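Local coordinates for AP endonuclease, family 2 (Brucella melitensis biovar Abortus, PDB 3NGF), which probably isomerises hydroxypyruvate with a bound manganese ion, as a TIM-barrel member of the hyi family that is related to AP endonucleases, at residues F37-Y46 with N61-P71; P45-A54 with I97-L105. All coordinates share one frame; numbering follows the deposited sequence. Where two conformers were deposited one is given.

Contact 1: F37-Y46 with N61-P71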
loop_
_atom_site.group_PDB
_atom_site.type_symbol
_atom_site.label_atom_id
_atom_site.label_comp_id
_atom_site.label_asym_id
_atom_site.label_seq_id
_atom_site.Cartn_x
_atom_site.Cartn_y
_atom_site.Cartn_z
ATOM N N PHE A 37 9.806 -15.185 -1.800
ATOM C CA PHE A 37 8.533 -14.440 -1.807
ATOM C C PHE A 37 7.646 -14.978 -2.932
ATOM O O PHE A 37 8.130 -15.236 -4.031
ATOM C CB PHE A 37 8.773 -12.945 -1.996
ATOM C CG PHE A 37 9.407 -12.283 -0.797
ATOM C CD1 PHE A 37 8.633 -11.820 0.270
ATOM C CD2 PHE A 37 10.774 -12.141 -0.733
ATOM C CE1 PHE A 37 9.227 -11.231 1.377
ATOM C CE2 PHE A 37 11.379 -11.548 0.383
ATOM C CZ PHE A 37 10.600 -11.097 1.431
ATOM N N GLY A 38 6.360 -15.140 -2.640
ATOM C CA GLY A 38 5.357 -15.526 -3.645
ATOM C C GLY A 38 4.588 -14.330 -4.176
ATOM O O GLY A 38 3.860 -14.445 -5.173
ATOM N N GLY A 39 4.732 -13.186 -3.513
ATOM C CA GLY A 39 4.041 -11.962 -3.911
ATOM C C GLY A 39 4.955 -10.764 -3.871
ATOM O O GLY A 39 5.955 -10.753 -3.128
ATOM N N VAL A 40 4.626 -9.752 -4.682
ATOM C CA VAL A 40 5.358 -8.498 -4.678
ATOM C C VAL A 40 4.393 -7.301 -4.715
ATOM O O VAL A 40 3.234 -7.422 -5.136
ATOM C CB VAL A 40 6.355 -8.380 -5.848
ATOM C CG1 VAL A 40 7.454 -9.447 -5.742
ATOM C CG2 VAL A 40 5.634 -8.477 -7.195
ATOM N N GLU A 41 4.908 -6.165 -4.290
ATOM C CA GLU A 41 4.227 -4.869 -4.414
ATOM C C GLU A 41 5.263 -3.847 -4.829
ATOM O O GLU A 41 6.469 -4.082 -4.676
ATOM C CB GLU A 41 3.568 -4.464 -3.103
ATOM C CG GLU A 41 4.533 -4.224 -1.931
ATOM C CD GLU A 41 3.824 -3.813 -0.656
ATOM O OE1 GLU A 41 2.654 -4.216 -0.453
ATOM O OE2 GLU A 41 4.456 -3.080 0.156
ATOM N N PHE A 42 4.805 -2.684 -5.287
ATOM C CA PHE A 42 5.695 -1.558 -5.544
ATOM C C PHE A 42 4.823 -0.330 -5.714
ATOM O O PHE A 42 3.605 -0.464 -5.735
ATOM C CB PHE A 42 6.634 -1.775 -6.767
ATOM C CG PHE A 42 5.962 -2.412 -7.949
ATOM C CD1 PHE A 42 5.050 -1.694 -8.708
ATOM C CD2 PHE A 42 6.223 -3.723 -8.287
ATOM C CE1 PHE A 42 4.404 -2.290 -9.811
ATOM C CE2 PHE A 42 5.592 -4.312 -9.386
ATOM C CZ PHE A 42 4.706 -3.616 -10.136
ATOM N N LEU A 43 5.403 0.864 -5.800
ATOM C CA LEU A 43 4.573 2.062 -5.882
ATOM C C LEU A 43 3.999 2.262 -7.280
ATOM O O LEU A 43 2.773 2.196 -7.475
ATOM C CB LEU A 43 5.361 3.290 -5.418
ATOM C CG LEU A 43 5.422 3.358 -3.894
ATOM C CD1 LEU A 43 6.382 2.357 -3.356
ATOM C CD2 LEU A 43 5.754 4.776 -3.397
ATOM N N PHE A 44 4.876 2.456 -8.262
ATOM C CA PHE A 44 4.445 2.885 -9.598
ATOM C C PHE A 44 5.037 2.062 -10.727
ATOM O O PHE A 44 6.253 2.022 -10.889
ATOM C CB PHE A 44 4.767 4.377 -9.821
ATOM C CG PHE A 44 4.374 5.272 -8.671
ATOM C CD1 PHE A 44 3.039 5.504 -8.362
ATOM C CD2 PHE A 44 5.342 5.895 -7.891
ATOM C CE1 PHE A 44 2.670 6.341 -7.307
ATOM C CE2 PHE A 44 4.975 6.713 -6.831
ATOM C CZ PHE A 44 3.639 6.942 -6.543
ATOM N N PRO A 45 4.182 1.414 -11.530
ATOM C CA PRO A 45 4.669 0.671 -12.698
ATOM C C PRO A 45 4.722 1.485 -13.997
ATOM O O PRO A 45 5.103 0.943 -15.044
ATOM C CB PRO A 45 3.619 -0.410 -12.847
ATOM C CG PRO A 45 2.371 0.262 -12.409
ATOM C CD PRO A 45 2.749 1.183 -11.294
ATOM N N TYR A 46 4.365 2.767 -13.942
ATOM C CA TYR A 46 3.946 3.498 -15.138
ATOM C C TYR A 46 5.086 3.856 -16.085
ATOM O O TYR A 46 4.817 4.204 -17.243
ATOM C CB TYR A 46 3.101 4.736 -14.763
ATOM C CG TYR A 46 1.946 4.331 -13.873
ATOM C CD1 TYR A 46 0.932 3.525 -14.360
ATOM C CD2 TYR A 46 1.911 4.671 -12.535
ATOM C CE1 TYR A 46 -0.081 3.100 -13.576
ATOM C CE2 TYR A 46 0.887 4.252 -11.733
ATOM C CZ TYR A 46 -0.103 3.445 -12.243
ATOM O OH TYR A 46 -1.142 3.001 -11.447
ATOM N N ASN A 61 6.876 -16.666 -11.171
ATOM C CA ASN A 61 5.818 -17.211 -10.319
ATOM C C ASN A 61 5.478 -16.310 -9.144
ATOM O O ASN A 61 5.606 -16.706 -7.979
ATOM C CB ASN A 61 6.229 -18.582 -9.816
ATOM C CG ASN A 61 6.630 -19.490 -10.935
ATOM O OD1 ASN A 61 7.821 -19.801 -11.112
ATOM N ND2 ASN A 61 5.654 -19.902 -11.730
ATOM N N LEU A 62 5.071 -15.086 -9.466
ATOM C CA LEU A 62 4.775 -14.077 -8.456
ATOM C C LEU A 62 3.385 -13.495 -8.658
ATOM O O LEU A 62 2.937 -13.359 -9.788
ATOM C CB LEU A 62 5.764 -12.924 -8.553
ATOM C CG LEU A 62 7.216 -13.173 -8.140
ATOM C CD1 LEU A 62 8.106 -11.975 -8.569
ATOM C CD2 LEU A 62 7.323 -13.418 -6.625
ATOM N N THR A 63 2.727 -13.171 -7.556
ATOM C CA THR A 63 1.448 -12.457 -7.551
ATOM C C THR A 63 1.715 -10.979 -7.323
ATOM O O THR A 63 2.487 -10.606 -6.427
ATOM C CB THR A 63 0.580 -12.956 -6.398
ATOM O OG1 THR A 63 0.246 -14.330 -6.623
ATOM C CG2 THR A 63 -0.681 -12.081 -6.218
ATOM N N GLN A 64 1.037 -10.129 -8.091
ATOM C CA GLN A 64 1.078 -8.689 -7.871
ATOM C C GLN A 64 0.017 -8.344 -6.831
ATOM O O GLN A 64 -1.183 -8.498 -7.087
ATOM C CB GLN A 64 0.795 -7.914 -9.163
ATOM C CG GLN A 64 0.981 -6.388 -8.987
ATOM C CD GLN A 64 2.436 -5.980 -8.792
ATOM O OE1 GLN A 64 3.309 -6.490 -9.485
ATOM N NE2 GLN A 64 2.700 -5.008 -7.887
ATOM N N VAL A 65 0.458 -7.934 -5.644
ATOM C CA VAL A 65 -0.463 -7.752 -4.509
ATOM C C VAL A 65 -1.038 -6.344 -4.447
ATOM O O VAL A 65 -2.199 -6.159 -4.034
ATOM C CB VAL A 65 0.265 -8.106 -3.211
ATOM C CG1 VAL A 65 -0.545 -7.748 -2.001
ATOM C CG2 VAL A 65 0.662 -9.633 -3.251
ATOM N N LEU A 66 -0.254 -5.360 -4.865
ATOM C CA LEU A 66 -0.616 -3.947 -4.679
ATOM C C LEU A 66 0.251 -3.070 -5.561
ATOM O O LEU A 66 1.424 -3.370 -5.782
ATOM C CB LEU A 66 -0.410 -3.537 -3.202
ATOM C CG LEU A 66 -0.657 -2.041 -2.878
ATOM C CD1 LEU A 66 -2.123 -1.819 -2.720
ATOM C CD2 LEU A 66 0.116 -1.592 -1.628
ATOM N N PHE A 67 -0.323 -1.983 -6.068
ATOM C CA PHE A 67 0.450 -0.818 -6.489
ATOM C C PHE A 67 -0.430 0.436 -6.424
ATOM O O PHE A 67 -1.618 0.367 -6.050
ATOM C CB PHE A 67 1.139 -0.994 -7.852
ATOM C CG PHE A 67 0.191 -1.258 -9.003
ATOM C CD1 PHE A 67 -0.314 -0.186 -9.755
ATOM C CD2 PHE A 67 -0.207 -2.554 -9.309
ATOM C CE1 PHE A 67 -1.194 -0.411 -10.834
ATOM C CE2 PHE A 67 -1.050 -2.803 -10.363
ATOM C CZ PHE A 67 -1.551 -1.738 -11.130
ATOM N N ASN A 68 0.184 1.584 -6.657
ATOM C CA ASN A 68 -0.529 2.861 -6.519
ATOM C C ASN A 68 -1.026 3.372 -7.846
ATOM O O ASN A 68 -0.394 3.172 -8.889
ATOM C CB ASN A 68 0.374 3.937 -5.929
ATOM C CG ASN A 68 0.872 3.622 -4.556
ATOM O OD1 ASN A 68 0.569 2.584 -3.989
ATOM N ND2 ASN A 68 1.673 4.549 -3.994
ATOM N N MET A 69 -2.135 4.103 -7.805
ATOM C CA MET A 69 -2.563 4.881 -8.958
ATOM C C MET A 69 -1.556 6.025 -9.236
ATOM O O MET A 69 -0.780 6.399 -8.350
ATOM C CB MET A 69 -3.969 5.434 -8.710
ATOM C CG MET A 69 -5.009 4.360 -8.407
ATOM S SD MET A 69 -6.651 5.051 -8.385
ATOM C CE MET A 69 -7.670 3.563 -8.315
ATOM N N PRO A 70 -1.566 6.590 -10.454
ATOM C CA PRO A 70 -0.617 7.678 -10.755
ATOM C C PRO A 70 -0.733 8.804 -9.707
ATOM O O PRO A 70 -1.852 9.171 -9.308
ATOM C CB PRO A 70 -1.050 8.145 -12.141
ATOM C CG PRO A 70 -1.701 6.961 -12.760
ATOM C CD PRO A 70 -2.343 6.191 -11.641
ATOM N N PRO A 71 0.400 9.340 -9.250
ATOM C CA PRO A 71 0.399 10.316 -8.151
ATOM C C PRO A 71 0.362 11.802 -8.549
ATOM O O PRO A 71 0.314 12.670 -7.671
ATOM C CB PRO A 71 1.730 10.026 -7.495
ATOM C CG PRO A 71 2.603 9.725 -8.629
ATOM C CD PRO A 71 1.773 8.961 -9.613
HETATM O O HOH W 1 8.094 -17.125 -6.486
HETATM O O HOH W 2 2.247 -16.424 -6.146
#

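Contact 2: P45-A54 with I97-L105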
loop_
_atom_site.group_PDB
_atom_site.type_symbol
_atom_site.label_atom_id
_atom_site.label_comp_id
_atom_site.label_asym_id
_atom_site.label_seq_id
_atom_site.Cartn_x
_atom_site.Cartn_y
_atom_site.Cartn_z
ATOM N N PRO A 45 4.182 1.414 -11.530
ATOM C CA PRO A 45 4.669 0.671 -12.698
ATOM C C PRO A 45 4.722 1.485 -13.997
ATOM O O PRO A 45 5.103 0.943 -15.044
ATOM C CB PRO A 45 3.619 -0.410 -12.847
ATOM C CG PRO A 45 2.371 0.262 -12.409
ATOM C CD PRO A 45 2.749 1.183 -11.294
ATOM N N TYR A 46 4.365 2.767 -13.942
ATOM C CA TYR A 46 3.946 3.498 -15.138
ATOM C C TYR A 46 5.086 3.856 -16.085
ATOM O O TYR A 46 4.817 4.204 -17.243
ATOM C CB TYR A 46 3.101 4.736 -14.763
ATOM C CG TYR A 46 1.946 4.331 -13.873
ATOM C CD1 TYR A 46 0.932 3.525 -14.360
ATOM C CD2 TYR A 46 1.911 4.671 -12.535
ATOM C CE1 TYR A 46 -0.081 3.100 -13.576
ATOM C CE2 TYR A 46 0.887 4.252 -11.733
ATOM C CZ TYR A 46 -0.103 3.445 -12.243
ATOM O OH TYR A 46 -1.142 3.001 -11.447
ATOM N N ASP A 47 6.341 3.776 -15.613
ATOM C CA ASP A 47 7.505 4.004 -16.487
ATOM C C ASP A 47 7.948 2.731 -17.215
ATOM O O ASP A 47 8.934 2.767 -17.966
ATOM C CB ASP A 47 8.684 4.630 -15.719
ATOM C CG ASP A 47 9.659 5.418 -16.640
ATOM O OD1 ASP A 47 9.214 6.177 -17.555
ATOM O OD2 ASP A 47 10.893 5.289 -16.432
ATOM N N PHE A 48 7.208 1.637 -17.022
ATOM C CA PHE A 48 7.456 0.356 -17.694
ATOM C C PHE A 48 6.214 -0.136 -18.444
ATOM O O PHE A 48 5.081 0.195 -18.071
ATOM C CB PHE A 48 7.934 -0.684 -16.659
ATOM C CG PHE A 48 9.197 -0.289 -15.926
ATOM C CD1 PHE A 48 9.141 0.482 -14.758
ATOM C CD2 PHE A 48 10.449 -0.696 -16.399
ATOM C CE1 PHE A 48 10.309 0.845 -14.092
ATOM C CE2 PHE A 48 11.613 -0.350 -15.753
ATOM C CZ PHE A 48 11.565 0.429 -14.594
ATOM N N ASP A 49 6.430 -0.902 -19.517
ATOM C CA ASP A 49 5.370 -1.557 -20.308
ATOM C C ASP A 49 4.650 -2.588 -19.411
ATOM O O ASP A 49 5.283 -3.455 -18.807
ATOM C CB ASP A 49 5.989 -2.228 -21.548
ATOM C CG ASP A 49 4.983 -3.030 -22.422
ATOM O OD1 ASP A 49 3.738 -2.963 -22.243
ATOM O OD2 ASP A 49 5.461 -3.729 -23.341
ATOM N N ALA A 50 3.322 -2.486 -19.336
ATOM C CA ALA A 50 2.541 -3.454 -18.566
ATOM C C ALA A 50 2.831 -4.899 -18.983
ATOM O O ALA A 50 2.876 -5.778 -18.124
ATOM C CB ALA A 50 1.038 -3.175 -18.679
ATOM N N ASP A 51 2.981 -5.139 -20.288
ATOM C CA ASP A 51 3.234 -6.490 -20.774
ATOM C C ASP A 51 4.560 -7.064 -20.201
ATOM O O ASP A 51 4.676 -8.275 -19.967
ATOM C CB ASP A 51 3.301 -6.542 -22.298
ATOM C CG ASP A 51 1.945 -6.419 -22.990
ATOM O OD1 ASP A 51 0.886 -6.310 -22.327
ATOM O OD2 ASP A 51 1.977 -6.477 -24.251
ATOM N N VAL A 52 5.574 -6.210 -20.044
ATOM C CA VAL A 52 6.872 -6.617 -19.532
ATOM C C VAL A 52 6.734 -7.002 -18.054
ATOM O O VAL A 52 7.203 -8.055 -17.655
ATOM C CB VAL A 52 7.948 -5.502 -19.738
ATOM C CG1 VAL A 52 9.265 -5.834 -19.007
ATOM C CG2 VAL A 52 8.168 -5.257 -21.238
ATOM N N ILE A 53 6.074 -6.156 -17.256
ATOM C CA ILE A 53 5.824 -6.488 -15.848
ATOM C C ILE A 53 4.986 -7.764 -15.719
ATOM O O ILE A 53 5.296 -8.626 -14.893
ATOM C CB ILE A 53 5.138 -5.333 -15.073
ATOM C CG1 ILE A 53 6.065 -4.127 -14.955
ATOM C CG2 ILE A 53 4.746 -5.798 -13.667
ATOM C CD1 ILE A 53 5.368 -2.870 -14.334
ATOM N N ALA A 54 3.971 -7.927 -16.573
ATOM C CA ALA A 54 3.151 -9.181 -16.575
ATOM C C ALA A 54 4.049 -10.420 -16.773
ATOM O O ALA A 54 3.881 -11.454 -16.086
ATOM C CB ALA A 54 2.055 -9.131 -17.694
ATOM N N ILE A 97 -5.767 4.465 -16.384
ATOM C CA ILE A 97 -4.384 4.077 -16.537
ATOM C C ILE A 97 -4.040 3.000 -15.513
ATOM O O ILE A 97 -3.493 1.956 -15.869
ATOM C CB ILE A 97 -3.437 5.291 -16.353
ATOM C CG1 ILE A 97 -3.623 6.312 -17.490
ATOM C CG2 ILE A 97 -1.968 4.835 -16.331
ATOM C CD1 ILE A 97 -2.767 7.573 -17.317
ATOM N N ALA A 98 -4.401 3.242 -14.247
ATOM C CA ALA A 98 -4.210 2.231 -13.186
ATOM C C ALA A 98 -4.926 0.893 -13.482
ATOM O O ALA A 98 -4.345 -0.173 -13.278
ATOM C CB ALA A 98 -4.667 2.795 -11.838
ATOM N N LEU A 99 -6.153 0.973 -13.989
ATOM C CA LEU A 99 -6.970 -0.201 -14.353
ATOM C C LEU A 99 -6.300 -1.011 -15.458
ATOM O O LEU A 99 -6.235 -2.248 -15.353
ATOM C CB LEU A 99 -8.411 0.208 -14.738
ATOM C CG LEU A 99 -9.422 -0.889 -15.105
ATOM C CD1 LEU A 99 -9.514 -1.965 -14.012
ATOM C CD2 LEU A 99 -10.822 -0.296 -15.421
ATOM N N HIS A 100 -5.789 -0.337 -16.490
ATOM C CA HIS A 100 -5.037 -1.009 -17.568
ATOM C C HIS A 100 -3.916 -1.873 -17.013
ATOM O O HIS A 100 -3.807 -3.051 -17.352
ATOM C CB HIS A 100 -4.465 -0.007 -18.591
ATOM C CG HIS A 100 -3.464 -0.611 -19.524
ATOM N ND1 HIS A 100 -3.819 -1.486 -20.535
ATOM C CD2 HIS A 100 -2.112 -0.497 -19.583
ATOM C CE1 HIS A 100 -2.728 -1.876 -21.175
ATOM N NE2 HIS A 100 -1.682 -1.284 -20.628
ATOM N N TYR A 101 -3.108 -1.297 -16.113
ATOM C CA TYR A 101 -2.049 -2.057 -15.481
ATOM C C TYR A 101 -2.568 -3.136 -14.537
ATOM O O TYR A 101 -2.037 -4.252 -14.514
ATOM C CB TYR A 101 -1.090 -1.120 -14.722
ATOM C CG TYR A 101 -0.077 -0.447 -15.592
ATOM C CD1 TYR A 101 -0.426 0.649 -16.388
ATOM C CD2 TYR A 101 1.245 -0.876 -15.616
ATOM C CE1 TYR A 101 0.499 1.273 -17.185
ATOM C CE2 TYR A 101 2.180 -0.251 -16.403
ATOM C CZ TYR A 101 1.809 0.820 -17.192
ATOM O OH TYR A 101 2.744 1.430 -17.986
ATOM N N ALA A 102 -3.604 -2.829 -13.770
ATOM C CA ALA A 102 -4.181 -3.824 -12.846
ATOM C C ALA A 102 -4.708 -5.054 -13.577
ATOM O O ALA A 102 -4.476 -6.172 -13.144
ATOM C CB ALA A 102 -5.294 -3.210 -11.988
ATOM N N LEU A 103 -5.367 -4.862 -14.715
ATOM C CA LEU A 103 -5.825 -6.018 -15.481
ATOM C C LEU A 103 -4.644 -6.808 -16.067
ATOM O O LEU A 103 -4.624 -8.046 -15.983
ATOM C CB LEU A 103 -6.829 -5.565 -16.549
ATOM C CG LEU A 103 -8.129 -4.959 -15.992
ATOM C CD1 LEU A 103 -9.019 -4.363 -17.115
ATOM C CD2 LEU A 103 -8.929 -6.014 -15.203
ATOM N N ALA A 104 -3.654 -6.116 -16.622
ATOM C CA ALA A 104 -2.457 -6.776 -17.133
ATOM C C ALA A 104 -1.700 -7.625 -16.114
ATOM O O ALA A 104 -1.171 -8.700 -16.445
ATOM C CB ALA A 104 -1.515 -5.763 -17.809
ATOM N N LEU A 105 -1.631 -7.133 -14.876
ATOM C CA LEU A 105 -0.906 -7.789 -13.805
ATOM C C LEU A 105 -1.779 -8.676 -12.896
ATOM O O LEU A 105 -1.269 -9.227 -11.907
ATOM C CB LEU A 105 -0.200 -6.730 -12.939
ATOM C CG LEU A 105 0.673 -5.703 -13.658
ATOM C CD1 LEU A 105 1.471 -4.872 -12.644
ATOM C CD2 LEU A 105 1.570 -6.323 -14.684
HETATM O O HOH W 3 1.059 -1.700 -21.938
HETATM O O HOH W 4 1.885 -0.206 -20.389
#

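Contact 1: F37-Y46 with N61-P71
V40 and V65 meet through the backbone where two neighbouring parallel strands of the TIM barrel, 39-41 and 63-68, run together as the outer strands of a beta-alpha-beta unit, their short axes 4.7 Å apart. The ladder is tight at its start: T63 N donates to G38 O, V40 N to T63 O, and V65 N to V40 O at 2.9 Å, the last almost straight at 175°. Beyond E41 the pairing slackens, and the bond from F42 N to L66 O is weak at 3.5 Å, before N68 N closes on L43 O at 2.8 Å.

Q64 bends at chi2 (69°), which swings its amide across one face of the F42 ring. The amide and ring planes stand 57° apart, and NE2 also donates to L66 O in its own segment, an additional bond that fixes the rotation of the amide; OE1 lies buried without a polar partner. The V40 and L62 side chains cross at about a right angle, with V40 CG1 3.8 Å from L62 CD1. E41 points into the barrel beside L66, its carboxylate held by H209, N15 and Q211, the last a manganese ligand, so it is placed as a second-shell group of the metal site.

Solvent enters at the N-terminal end of the strands, where one water donates to G38 O and also bonds T63 OG1, while another lies within hydrogen-bonding distance of F37 O and N61 O. At the other end the loops close over one another through rings: P71 CG lies over a face of F44, and P45 packs off-centre on F67. Y46 has P70 CG over one ring face, 4.0 Å from the ring centroid, and its hydroxyl donates to N68 O, with 2.7 Å between Y46 OH and that oxygen.

Contact 2: P45-A54 with I97-L105
A50 faces Y101 and A54 faces L105 where the start of helix 50-59 and the last turns of helix 88-104 run roughly parallel, the short axes 9.4 Å apart at closest and inclined at 31°, with a type I turn from P45 to F48 leading into the first helix.

Y101 is the centre of the contact. Its ring is held between A50 CB, a CH-pi contact over one face at 4.1 Å from the centroid, and Y46 on the opposite face. The two tyrosines form a T-shaped pair, planes at 77°, in which the CD1-CE1 edge of Y46 is directed at the face of Y101. I97 CG2 also touches Y46 CD1. P45 CG lies 3.6 Å from Y101 CD2. At its far end Y101 OH donates to F48 O at 2.6 Å, nearly in line with the carbonyl bond, which ties the end of the turn to helix 88-104.

Past the ring the helices approach through small side chains: A50 CB meets A104 CB at 3.7 Å, and A54 CB rests against A104 O. With CG beside its backbone N (chi1 -52°), L105 lays CD2 against the backbone N of A54, 3.5 Å from that nitrogen, and against A54 CB. The outer margin is wetter: a water that donates to D49 OD1 also bonds H100 NE2, while D49, the N-cap residue of helix 50-59, accepts from D51 N through OD1, which the donor meets from above the carboxylate plane.

The contact thus joins successive helices on the outside of the barrel. Beneath them, strand 63-68 supplies F67, which touches Y101, and Q64, which is touched by L105; on the other flank, F48 and V52 reach L26 of helix 25-34.

Contact 1 is the more buried of the two and lies in the barrel wall, close to the manganese site; contact 2 lies farther out, in the helical layer, away from the annotated sites. The former is carried by parallel backbone pairing, with rings at the strand ends, whereas the latter has a single direct hydrogen bond between its segments and otherwise depends on aromatic and alanine packing. P45 and Y46 belong to both, and helix 50-59 of contact 2 links the two strands of contact 1 along the chain. The layers also touch directly: F67 CZ reaches A102 N at 3.5 Å, and M69 CG packs on A98 CB.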